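PDB 2UX9: dodecin from Thermus thermophilus, which binds and sequesters flavins such as FMN and FAD, and also coenzyme A, probably as a storage protein, in a hollow sphere of twelve subunits. Local coordinates for residues 20-25 against 37-42; 24-29 against 60-65. The protein carries 1 engineered substitution. All coordinates share one frame; numbering follows the deposited sequence. Where two conformers were deposited one is given.

From the N terminus the chain runs through strand 4-14, helix 18-32, strand 36-49 and strand 52-65. The three strands form an antiparallel sheet with strand 52-65 in the middle, and the helix packs against it. Interaction 1 closes the shorter loop, bringing 20-25 back against 37-42. Interaction 2 closes the longer one, joining 24-29 to 60-65. The two loops cross, neither lying inside the other; their helix segments share Ala-24 and Ala-25. Their strands are neighbours: Trp-38 O lies 2.8 Å from Gly-63 N, a probable hydrogen bond. Together they tie helix 18-32 to the outer strand 36-49 and the central strand 52-65 of the chain's own sheet.

Interaction 1: 20-25 against 37-42; sequences AAIQAA and DWFEVK. With FMN (flavin mononucleotide), chain P.
Ile-22 carries CG2 anti to its backbone N, and Phe-39 holds CG between its N and carbonyl carbon (chi1 65°). These torsions bring the methyl over one face of the ring, toward the rim, where CG2 stands 4.1 Å from Phe-39 CE1. The two side chains cross at about a right angle. The other branch of Ile-22 runs toward Val-41, and its CD1 lies 4.3 Å from Val-41 CG2. The contact is apolar and modest, burying 106 Å² in all.

Just before Phe-39, the same strand contributes to a flavin site. Trp-38 lays one indole face against the isoalloxazine of FMN, with its CE2 3.4 Å from FMN C6. Trp-38 NE1 gives a nearly straight hydrogen bond of 2.9 Å to Glu-40 OE2. The acceptor lies close to the indole plane, but OE2 is met from above the carboxylate plane. This bond helps fix the rotation of the indole against the flavin. The other oxygen, Glu-40 OE1, forms a salt bridge with Lys-7. Asp-37 OD2 comes within 2.6 Å of the phosphate oxygen FMN O1P.

Asp-37 and Trp-38 both face Gly-63, forming a classic beta bulge. The flavin is shared between subunits, and Arg-45 and Gln-57 of a neighbouring subunit hydrogen-bond to it. Residues 38-40 pair with a strand of that subunit, so the sheet continues across the interface. Within the chain, Ile-22 also touches Val-58 of strand 52-65, placing helix 18-32 across the two adjacent strands.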
ATOM      1  N   ALA C  20      -9.527 -17.274  18.718  1.00 12.33           N
ATOM      2  CA  ALA C  20     -10.258 -18.495  18.397  1.00 12.38           C
ATOM      3  C   ALA C  20     -10.368 -18.682  16.884  1.00 12.18           C
ATOM      4  O   ALA C  20     -10.290 -19.811  16.399  1.00 12.36           O
ATOM      5  CB  ALA C  20     -11.648 -18.478  19.047  1.00 12.70           C
ATOM      6  N   ALA C  21     -10.544 -17.597  16.136  1.00 11.97           N
ATOM      7  CA  ALA C  21     -10.637 -17.703  14.680  1.00 12.01           C
ATOM      8  C   ALA C  21      -9.297 -18.126  14.072  1.00 12.29           C
ATOM      9  O   ALA C  21      -9.236 -19.002  13.200  1.00 12.57           O
ATOM     10  CB  ALA C  21     -11.106 -16.389  14.088  1.00 12.42           C
ATOM     11  N   ILE C  22      -8.210 -17.535  14.564  1.00 12.64           N
ATOM     12  CA  ILE C  22      -6.878 -17.944  14.128  1.00 12.73           C
ATOM     13  C   ILE C  22      -6.657 -19.422  14.455  1.00 12.42           C
ATOM     14  O   ILE C  22      -6.203 -20.197  13.616  1.00 12.58           O
ATOM     15  CB  ILE C  22      -5.801 -17.078  14.801  1.00 12.86           C
ATOM     16  CG1 ILE C  22      -5.896 -15.635  14.284  1.00 13.52           C
ATOM     17  CG2 ILE C  22      -4.414 -17.651  14.545  1.00 13.25           C
ATOM     18  CD1 ILE C  22      -5.105 -14.623  15.095  1.00 13.88           C
ATOM     19  N   GLN C  23      -6.982 -19.815  15.679  1.00 12.40           N
ATOM     20  CA  GLN C  23      -6.763 -21.192  16.102  1.00 12.53           C
ATOM     21  C   GLN C  23      -7.588 -22.180  15.281  1.00 12.95           C
ATOM     22  O   GLN C  23      -7.128 -23.283  15.008  1.00 13.04           O
ATOM     23  CB  GLN C  23      -7.059 -21.364  17.599  1.00 12.54           C
ATOM     24  CG  GLN C  23      -6.082 -20.636  18.534  1.00 12.90           C
ATOM     25  CD  GLN C  23      -4.792 -21.394  18.790  1.00 13.85           C
ATOM     26  OE1 GLN C  23      -4.248 -22.057  17.911  1.00 15.24           O
ATOM     27  NE2 GLN C  23      -4.278 -21.274  20.010  1.00 14.88           N
ATOM     28  N   ALA C  24      -8.795 -21.793  14.882  1.00 13.37           N
ATOM     29  CA  ALA C  24      -9.624 -22.666  14.050  1.00 13.29           C
ATOM     30  C   ALA C  24      -8.955 -22.920  12.702  1.00 12.90           C
ATOM     31  O   ALA C  24      -8.944 -24.054  12.203  1.00 13.18           O
ATOM     32  CB  ALA C  24     -11.012 -22.066  13.843  1.00 13.71           C
ATOM     33  N   ALA C  25      -8.393 -21.883  12.097  1.00 12.61           N
ATOM     34  CA  ALA C  25      -7.707 -22.068  10.815  1.00 12.38           C
ATOM     35  C   ALA C  25      -6.514 -23.002  10.976  1.00 12.60           C
ATOM     36  O   ALA C  25      -6.308 -23.905  10.172  1.00 12.58           O
ATOM     37  CB  ALA C  25      -7.277 -20.740  10.214  1.00 12.80           C
ATOM     38  N   ASP C  37       4.832 -23.556  10.262  1.00 12.19           N
ATOM     39  CA  ASP C  37       5.875 -22.786  10.940  1.00 12.42           C
ATOM     40  C   ASP C  37       5.440 -21.394  11.415  1.00 11.65           C
ATOM     41  O   ASP C  37       5.711 -21.012  12.562  1.00 12.42           O
ATOM     42  CB  ASP C  37       7.089 -22.663  10.011  1.00 12.55           C
ATOM     43  CG  ASP C  37       7.914 -23.937   9.943  1.00 15.23           C
ATOM     44  OD1 ASP C  37       7.889 -24.746  10.892  1.00 16.51           O
ATOM     45  OD2 ASP C  37       8.593 -24.126   8.915  1.00 16.66           O
ATOM     46  N   TRP C  38       4.797 -20.620  10.553  1.00 11.97           N
ATOM     47  CA  TRP C  38       4.406 -19.265  10.924  1.00 11.81           C
ATOM     48  C   TRP C  38       3.130 -18.844  10.223  1.00 11.51           C
ATOM     49  O   TRP C  38       2.702 -19.469   9.255  1.00 12.21           O
ATOM     50  CB  TRP C  38       5.550 -18.261  10.651  1.00 12.66           C
ATOM     51  CG  TRP C  38       5.586 -17.733   9.245  1.00 13.12           C
ATOM     52  CD1 TRP C  38       5.062 -16.562   8.810  1.00 13.59           C
ATOM     53  CD2 TRP C  38       6.165 -18.364   8.093  1.00 13.17           C
ATOM     54  NE1 TRP C  38       5.270 -16.424   7.460  1.00 13.48           N
ATOM     55  CE2 TRP C  38       5.953 -17.513   7.000  1.00 13.43           C
ATOM     56  CE3 TRP C  38       6.864 -19.554   7.894  1.00 13.34           C
ATOM     57  CZ2 TRP C  38       6.403 -17.818   5.709  1.00 12.95           C
ATOM     58  CZ3 TRP C  38       7.308 -19.860   6.607  1.00 13.54           C
ATOM     59  CH2 TRP C  38       7.065 -18.997   5.535  1.00 14.15           C
ATOM     60  N   PHE C  39       2.506 -17.793  10.744  1.00 11.65           N
ATOM     61  CA  PHE C  39       1.350 -17.200  10.106  1.00 12.15           C
ATOM     62  C   PHE C  39       1.468 -15.689  10.089  1.00 12.26           C
ATOM     63  O   PHE C  39       2.220 -15.098  10.859  1.00 11.79           O
ATOM     64  CB  PHE C  39       0.027 -17.645  10.751  1.00 12.36           C
ATOM     65  CG  PHE C  39      -0.151 -17.182  12.173  1.00 12.46           C
ATOM     66  CD1 PHE C  39      -0.777 -15.977  12.469  1.00 12.20           C
ATOM     67  CD2 PHE C  39       0.306 -17.952  13.219  1.00 12.35           C
ATOM     68  CE1 PHE C  39      -0.935 -15.557  13.776  1.00 12.85           C
ATOM     69  CE2 PHE C  39       0.141 -17.542  14.522  1.00 13.05           C
ATOM     70  CZ  PHE C  39      -0.474 -16.336  14.801  1.00 12.51           C
ATOM     71  N   GLU C  40       0.735 -15.091   9.161  1.00 12.12           N
ATOM     72  CA  GLU C  40       0.672 -13.649   8.969  1.00 12.32           C
ATOM     73  C   GLU C  40      -0.792 -13.289   8.827  1.00 12.44           C
ATOM     74  O   GLU C  40      -1.451 -13.777   7.909  1.00 13.07           O
ATOM     75  CB  GLU C  40       1.404 -13.242   7.683  1.00 13.18           C
ATOM     76  CG  GLU C  40       2.869 -13.637   7.625  1.00 15.44           C
ATOM     77  CD  GLU C  40       3.449 -13.640   6.211  1.00 16.78           C
ATOM     78  OE1 GLU C  40       2.752 -13.262   5.232  1.00 21.31           O
ATOM     79  OE2 GLU C  40       4.615 -14.023   6.061  1.00 16.07           O
ATOM     80  N   VAL C  41      -1.319 -12.438   9.696  1.00 11.84           N
ATOM     81  CA  VAL C  41      -2.687 -11.957   9.538  1.00 12.21           C
ATOM     82  C   VAL C  41      -2.735 -10.914   8.417  1.00 12.92           C
ATOM     83  O   VAL C  41      -2.009  -9.918   8.441  1.00 13.83           O
ATOM     84  CB  VAL C  41      -3.236 -11.363  10.837  1.00 12.73           C
ATOM     85  CG1 VAL C  41      -4.610 -10.744  10.619  1.00 12.72           C
ATOM     86  CG2 VAL C  41      -3.290 -12.444  11.917  1.00 13.74           C
ATOM     87  N   LYS C  42      -3.592 -11.148   7.429  1.00 12.63           N
ATOM     88  CA  LYS C  42      -3.751 -10.228   6.306  1.00 14.02           C
ATOM     89  C   LYS C  42      -4.900  -9.262   6.511  1.00 13.49           C
ATOM     90  O   LYS C  42      -4.790  -8.082   6.165  1.00 15.00           O
ATOM     91  CB  LYS C  42      -3.984 -11.016   5.021  1.00 15.00           C
ATOM     92  CG  LYS C  42      -2.786 -11.855   4.596  1.00 17.82           C
ATOM     93  CD  LYS C  42      -1.532 -11.034   4.291  1.00 22.80           C
ATOM     94  CE  LYS C  42      -1.722 -10.115   3.096  1.00 25.45           C
ATOM     95  NZ  LYS C  42      -0.448  -9.506   2.622  1.00 29.19           N
TER
HETATM   96  N1  FMN P1073       9.322 -16.830  12.613  1.00 16.71           N
HETATM   97  C2  FMN P1073       8.655 -16.092  13.556  1.00 17.34           C
HETATM   98  O2  FMN P1073       8.813 -16.337  14.749  1.00 17.31           O
HETATM   99  N3  FMN P1073       7.830 -15.062  13.178  1.00 17.14           N
HETATM  100  C4  FMN P1073       7.657 -14.757  11.850  1.00 17.93           C
HETATM  101  O4  FMN P1073       6.649 -14.101  11.559  1.00 17.98           O
HETATM  102  C4A FMN P1073       8.348 -15.486  10.890  1.00 17.05           C
HETATM  103  N5  FMN P1073       8.237 -15.189   9.550  1.00 17.56           N
HETATM  104  C5A FMN P1073       8.915 -15.917   8.596  1.00 16.89           C
HETATM  105  C6  FMN P1073       8.758 -15.596   7.246  1.00 17.32           C
HETATM  106  C7  FMN P1073       9.425 -16.322   6.266  1.00 16.82           C
HETATM  107  C7M FMN P1073       9.420 -15.828   4.839  1.00 16.71           C
HETATM  108  C8  FMN P1073      10.248 -17.380   6.659  1.00 17.48           C
HETATM  109  C8M FMN P1073      10.909 -18.260   5.642  1.00 16.25           C
HETATM  110  C9  FMN P1073      10.404 -17.706   7.996  1.00 17.13           C
HETATM  111  C9A FMN P1073       9.731 -16.978   8.982  1.00 17.20           C
HETATM  112  N10 FMN P1073       9.855 -17.277  10.337  1.00 17.77           N
HETATM  113  C10 FMN P1073       9.179 -16.524  11.279  1.00 17.25           C
HETATM  114  C1' FMN P1073      10.637 -18.482  10.812  1.00 17.31           C
HETATM  115  C2' FMN P1073       9.867 -19.785  10.576  1.00 19.04           C
HETATM  116  O2' FMN P1073       8.682 -19.779  11.347  1.00 20.82           O
HETATM  117  C3' FMN P1073      10.699 -21.014  10.952  1.00 20.78           C
HETATM  118  O3' FMN P1073      11.052 -20.983  12.318  1.00 21.56           O
HETATM  119  C4' FMN P1073      11.984 -21.140  10.137  1.00 21.77           C
HETATM  120  O4' FMN P1073      11.737 -20.904   8.767  1.00 22.89           O
HETATM  121  C5' FMN P1073      12.563 -22.534  10.289  1.00 22.65           C
HETATM  122  O5' FMN P1073      11.635 -23.401   9.692  1.00 23.42           O
HETATM  123  P   FMN P1073      11.963 -24.942   9.462  1.00 23.59           P
HETATM  124  O1P FMN P1073      10.684 -25.639   9.042  1.00 21.10           O
HETATM  125  O2P FMN P1073      12.994 -25.046   8.363  1.00 24.63           O
HETATM  126  O3P FMN P1073      12.504 -25.531  10.746  1.00 25.08           O

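Interaction 2: 24-29 against 60-65; sequences AALARA and LEVGFA. Engineered in segment 60-65: Ala-65 (natural residue Arg). With COA (coenzyme A), chain Q.
Helix 24-29 and strand 60-65 run in roughly the same direction, with their axes 36° apart and 10.5 Å at closest approach. Short and branched aliphatic groups fill the gap. Ala-25 turns its methyl toward the sheet, and its CB lies 3.8 Å from Leu-60 CD2. Leu-26 leaves the helix alongside the strand, and its far methyl closes in. With CG anti to the carbonyl carbon (chi1 -62°), it brings CD2 to 4.0 Å from Val-62 CG2. The same CD2 is also near Leu-60 CD1, so one methyl bridges two strand residues. All four side chains are buried. Val-53 of a neighbouring subunit packs on Leu-26, and Ile-48 of that subunit packs on Val-62.

Both segments also reach coenzyme A. The chain of Arg-28 is bent at chi2, and its NH2 gives an almost straight hydrogen bond of 2.7 Å to COA O4A, a phosphate oxygen. This oxygen lies at the edge of the guanidinium, in its plane. Arg-28 NH1 bonds to Thr-32 OG1, which helps hold the group in position. At the strand end, COA N6A donates to Ala-65 O over 2.8 Å, and the adenine amino group sits at the edge of the Phe-64 ring. Ala-65 is engineered from arginine, but this bond uses its backbone oxygen. The site spans subunits: Lys-6 of two neighbouring subunits also bonds coenzyme A.

A leucine in place of Arg-28 would probably leave O4A without this charged donor and Thr-32 OG1 without its guanidinium partner. The chemistry thus divides: apolar packing joins helix to sheet, while charge and polar bonds hold the cofactor.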
ATOM      1  N   ALA C  24      -8.795 -21.793  14.882  1.00 13.37           N
ATOM      2  CA  ALA C  24      -9.624 -22.666  14.050  1.00 13.29           C
ATOM      3  C   ALA C  24      -8.955 -22.920  12.702  1.00 12.90           C
ATOM      4  O   ALA C  24      -8.944 -24.054  12.203  1.00 13.18           O
ATOM      5  CB  ALA C  24     -11.012 -22.066  13.843  1.00 13.71           C
ATOM      6  N   ALA C  25      -8.393 -21.883  12.097  1.00 12.61           N
ATOM      7  CA  ALA C  25      -7.707 -22.068  10.815  1.00 12.38           C
ATOM      8  C   ALA C  25      -6.514 -23.002  10.976  1.00 12.60           C
ATOM      9  O   ALA C  25      -6.308 -23.905  10.172  1.00 12.58           O
ATOM     10  CB  ALA C  25      -7.277 -20.740  10.214  1.00 12.80           C
ATOM     11  N   LEU C  26      -5.750 -22.803  12.040  1.00 12.96           N
ATOM     12  CA  LEU C  26      -4.557 -23.600  12.259  1.00 13.00           C
ATOM     13  C   LEU C  26      -4.886 -25.042  12.625  1.00 12.99           C
ATOM     14  O   LEU C  26      -4.153 -25.943  12.251  1.00 13.41           O
ATOM     15  CB  LEU C  26      -3.668 -22.965  13.331  1.00 13.17           C
ATOM     16  CG  LEU C  26      -3.119 -21.572  13.021  1.00 13.89           C
ATOM     17  CD1 LEU C  26      -2.148 -21.083  14.094  1.00 13.43           C
ATOM     18  CD2 LEU C  26      -2.435 -21.553  11.666  1.00 16.31           C
ATOM     19  N   ALA C  27      -5.973 -25.256  13.369  1.00 12.91           N
ATOM     20  CA  ALA C  27      -6.406 -26.608  13.711  1.00 12.99           C
ATOM     21  C   ALA C  27      -6.800 -27.379  12.459  1.00 13.24           C
ATOM     22  O   ALA C  27      -6.479 -28.557  12.310  1.00 13.56           O
ATOM     23  CB  ALA C  27      -7.565 -26.564  14.674  1.00 13.36           C
ATOM     24  N   ARG C  28      -7.486 -26.721  11.538  1.00 13.24           N
ATOM     25  CA  ARG C  28      -7.828 -27.375  10.286  1.00 13.10           C
ATOM     26  C   ARG C  28      -6.566 -27.614   9.459  1.00 13.02           C
ATOM     27  O   ARG C  28      -6.392 -28.696   8.896  1.00 13.77           O
ATOM     28  CB  ARG C  28      -8.838 -26.547   9.494  1.00 13.21           C
ATOM     29  CG  ARG C  28      -9.119 -27.075   8.091  1.00 13.62           C
ATOM     30  CD  ARG C  28      -9.572 -28.531   8.081  1.00 13.97           C
ATOM     31  NE  ARG C  28      -9.755 -29.007   6.709  1.00 14.58           N
ATOM     32  CZ  ARG C  28      -8.777 -29.435   5.917  1.00 14.48           C
ATOM     33  NH1 ARG C  28      -7.513 -29.454   6.320  1.00 15.25           N
ATOM     34  NH2 ARG C  28      -9.068 -29.833   4.687  1.00 15.81           N
ATOM     35  N   ALA C  29      -5.683 -26.629   9.391  1.00 13.30           N
ATOM     36  CA  ALA C  29      -4.469 -26.785   8.596  1.00 13.15           C
ATOM     37  C   ALA C  29      -3.646 -28.002   9.029  1.00 13.43           C
ATOM     38  O   ALA C  29      -3.137 -28.749   8.190  1.00 13.34           O
ATOM     39  CB  ALA C  29      -3.629 -25.552   8.682  1.00 14.53           C
ATOM     40  N   LEU C  60      -5.615 -15.189   6.987  1.00 13.82           N
ATOM     41  CA  LEU C  60      -4.207 -15.319   7.285  1.00 14.66           C
ATOM     42  C   LEU C  60      -3.470 -16.174   6.281  1.00 14.03           C
ATOM     43  O   LEU C  60      -4.042 -17.055   5.646  1.00 15.00           O
ATOM     44  CB  LEU C  60      -3.984 -15.813   8.719  1.00 16.55           C
ATOM     45  CG  LEU C  60      -4.477 -17.208   9.097  1.00 17.97           C
ATOM     46  CD1 LEU C  60      -4.071 -17.586  10.527  1.00 21.17           C
ATOM     47  CD2 LEU C  60      -5.977 -17.352   8.943  1.00 22.87           C
ATOM     48  N   GLU C  61      -2.199 -15.862   6.110  1.00 13.82           N
ATOM     49  CA  GLU C  61      -1.259 -16.694   5.364  0.50 13.86           C
ATOM     50  C   GLU C  61      -0.590 -17.642   6.337  1.00 13.78           C
ATOM     51  O   GLU C  61      -0.198 -17.220   7.430  1.00 13.98           O
ATOM     52  CB  GLU C  61      -0.184 -15.824   4.717  0.50 14.32           C
ATOM     53  CG  GLU C  61      -0.706 -14.844   3.672  0.50 15.50           C
ATOM     54  CD  GLU C  61      -0.927 -15.485   2.320  0.50 16.98           C
ATOM     55  OE1 GLU C  61      -1.454 -14.800   1.426  0.50 18.60           O
ATOM     56  OE2 GLU C  61      -0.572 -16.671   2.146  0.50 18.71           O
ATOM     57  N   VAL C  62      -0.451 -18.898   5.944  1.00 13.46           N
ATOM     58  CA  VAL C  62       0.195 -19.892   6.773  1.00 13.76           C
ATOM     59  C   VAL C  62       1.379 -20.434   5.974  1.00 13.06           C
ATOM     60  O   VAL C  62       1.208 -20.885   4.834  1.00 13.56           O
ATOM     61  CB  VAL C  62      -0.797 -20.999   7.139  1.00 14.86           C
ATOM     62  CG1 VAL C  62      -0.129 -22.041   7.949  1.00 16.89           C
ATOM     63  CG2 VAL C  62      -2.008 -20.397   7.899  1.00 17.27           C
ATOM     64  N   GLY C  63       2.572 -20.368   6.560  1.00 13.09           N
ATOM     65  CA  GLY C  63       3.799 -20.838   5.931  1.00 12.80           C
ATOM     66  C   GLY C  63       4.250 -22.166   6.499  1.00 13.09           C
ATOM     67  O   GLY C  63       4.283 -22.353   7.726  1.00 12.84           O
ATOM     68  N   PHE C  64       4.620 -23.080   5.615  1.00 12.95           N
ATOM     69  CA  PHE C  64       5.085 -24.399   6.014  1.00 12.87           C
ATOM     70  C   PHE C  64       6.257 -24.865   5.155  1.00 12.52           C
ATOM     71  O   PHE C  64       6.358 -24.526   3.984  1.00 12.83           O
ATOM     72  CB  PHE C  64       3.937 -25.439   6.039  1.00 13.05           C
ATOM     73  CG  PHE C  64       3.242 -25.666   4.721  1.00 13.54           C
ATOM     74  CD1 PHE C  64       3.523 -26.781   3.963  1.00 13.33           C
ATOM     75  CD2 PHE C  64       2.249 -24.807   4.274  1.00 13.83           C
ATOM     76  CE1 PHE C  64       2.851 -27.032   2.768  1.00 15.44           C
ATOM     77  CE2 PHE C  64       1.594 -25.050   3.081  1.00 15.50           C
ATOM     78  CZ  PHE C  64       1.894 -26.158   2.339  1.00 15.27           C
ATOM     79  N   ALA C  65       7.162 -25.619   5.760  1.00 12.97           N
ATOM     80  CA  ALA C  65       8.341 -26.114   5.046  1.00 12.89           C
ATOM     81  C   ALA C  65       7.970 -27.310   4.183  1.00 13.86           C
ATOM     82  O   ALA C  65       7.327 -28.244   4.659  1.00 13.75           O
ATOM     83  CB  ALA C  65       9.435 -26.503   6.038  1.00 13.78           C
TER
HETATM   84  N1A COA Q1074       5.489 -30.896   2.398  1.00 13.32           N
HETATM   85  C2A COA Q1074       5.039 -31.590   1.287  1.00 12.79           C
HETATM   86  N3A COA Q1074       3.787 -32.137   1.266  1.00 13.50           N
HETATM   87  C4A COA Q1074       2.976 -32.009   2.334  1.00 13.11           C
HETATM   88  C5A COA Q1074       3.407 -31.308   3.465  1.00 11.68           C
HETATM   89  C6A COA Q1074       4.675 -30.746   3.491  1.00 12.41           C
HETATM   90  N6A COA Q1074       5.105 -30.012   4.528  1.00 13.40           N
HETATM   91  N7A COA Q1074       2.404 -31.344   4.357  1.00 13.57           N
HETATM   92  C8A COA Q1074       1.362 -32.032   3.838  1.00 14.70           C
HETATM   93  N9A COA Q1074       1.711 -32.435   2.576  1.00 14.22           N
HETATM   94  C1B COA Q1074       0.827 -33.036   1.568  1.00 17.54           C
HETATM   95  C2B COA Q1074      -0.047 -34.162   2.085  1.00 17.92           C
HETATM   96  O2B COA Q1074       0.623 -35.391   2.226  1.00 20.37           O
HETATM   97  C3B COA Q1074      -1.114 -34.195   1.022  1.00 20.37           C
HETATM   98  O3B COA Q1074      -0.653 -34.849  -0.129  1.00 20.53           O
HETATM   99  P3B COA Q1074      -1.490 -36.051  -0.793  1.00 23.18           P
HETATM  100  O7A COA Q1074      -0.749 -36.403  -2.054  1.00 24.87           O
HETATM  101  O8A COA Q1074      -1.626 -37.182   0.181  1.00 26.58           O
HETATM  102  O9A COA Q1074      -2.852 -35.512  -1.164  1.00 26.56           O
HETATM  103  C4B COA Q1074      -1.309 -32.724   0.723  1.00 19.01           C
HETATM  104  O4B COA Q1074      -0.116 -32.070   1.145  1.00 17.53           O
HETATM  105  C5B COA Q1074      -2.546 -32.263   1.479  1.00 21.11           C
HETATM  106  O5B COA Q1074      -3.698 -32.858   0.902  1.00 23.66           O
HETATM  107  P1A COA Q1074      -4.805 -32.005   0.105  1.00 24.48           P
HETATM  108  O1A COA Q1074      -5.481 -32.863  -0.951  1.00 24.85           O
HETATM  109  O2A COA Q1074      -4.223 -30.741  -0.498  1.00 23.57           O
HETATM  110  O3A COA Q1074      -5.944 -31.709   1.187  1.00 23.68           O
HETATM  111  P2A COA Q1074      -6.161 -30.366   2.021  1.00 23.25           P
HETATM  112  O4A COA Q1074      -7.254 -30.812   2.934  1.00 24.18           O
HETATM  113  O5A COA Q1074      -4.919 -29.987   2.778  1.00 25.37           O
HETATM  114  O6A COA Q1074      -6.642 -29.222   0.993  1.00 20.94           O
HETATM  115  CBP COA Q1074      -7.758 -28.202  -0.881  1.00 21.99           C
HETATM  116  CCP COA Q1074      -7.624 -29.449  -0.004  1.00 22.22           C
HETATM  117  CDP COA Q1074      -8.750 -28.484  -2.004  1.00 23.19           C
HETATM  118  CEP COA Q1074      -8.278 -27.055  -0.025  1.00 22.50           C
HETATM  119  CAP COA Q1074      -6.399 -27.810  -1.452  1.00 21.82           C
HETATM  120  OAP COA Q1074      -5.748 -28.942  -1.983  1.00 21.99           O
HETATM  121  C9P COA Q1074      -6.513 -26.742  -2.491  1.00 23.37           C
HETATM  122  O9P COA Q1074      -6.782 -25.433  -2.099  1.00 21.61           O
HETATM  123  N8P COA Q1074      -6.376 -27.038  -3.772  1.00 25.39           N
HETATM  124  C7P COA Q1074      -7.130 -26.272  -4.756  1.00 26.27           C
HETATM  125  C6P COA Q1074      -6.396 -26.287  -6.066  1.00 25.70           C
HETATM  126  C5P COA Q1074      -6.897 -25.215  -6.987  1.00 22.86           C
HETATM  127  O5P COA Q1074      -6.557 -24.032  -6.844  1.00 20.22           O
HETATM  128  N4P COA Q1074      -7.685 -25.658  -7.952  1.00 22.14           N
HETATM  129  C3P COA Q1074      -7.684 -25.021  -9.252  1.00 22.80           C
HETATM  130  C2P COA Q1074      -9.012 -24.304  -9.415  1.00 22.81           C
HETATM  131  S1P COA Q1074      -9.029 -23.292 -10.902  1.00 25.37           S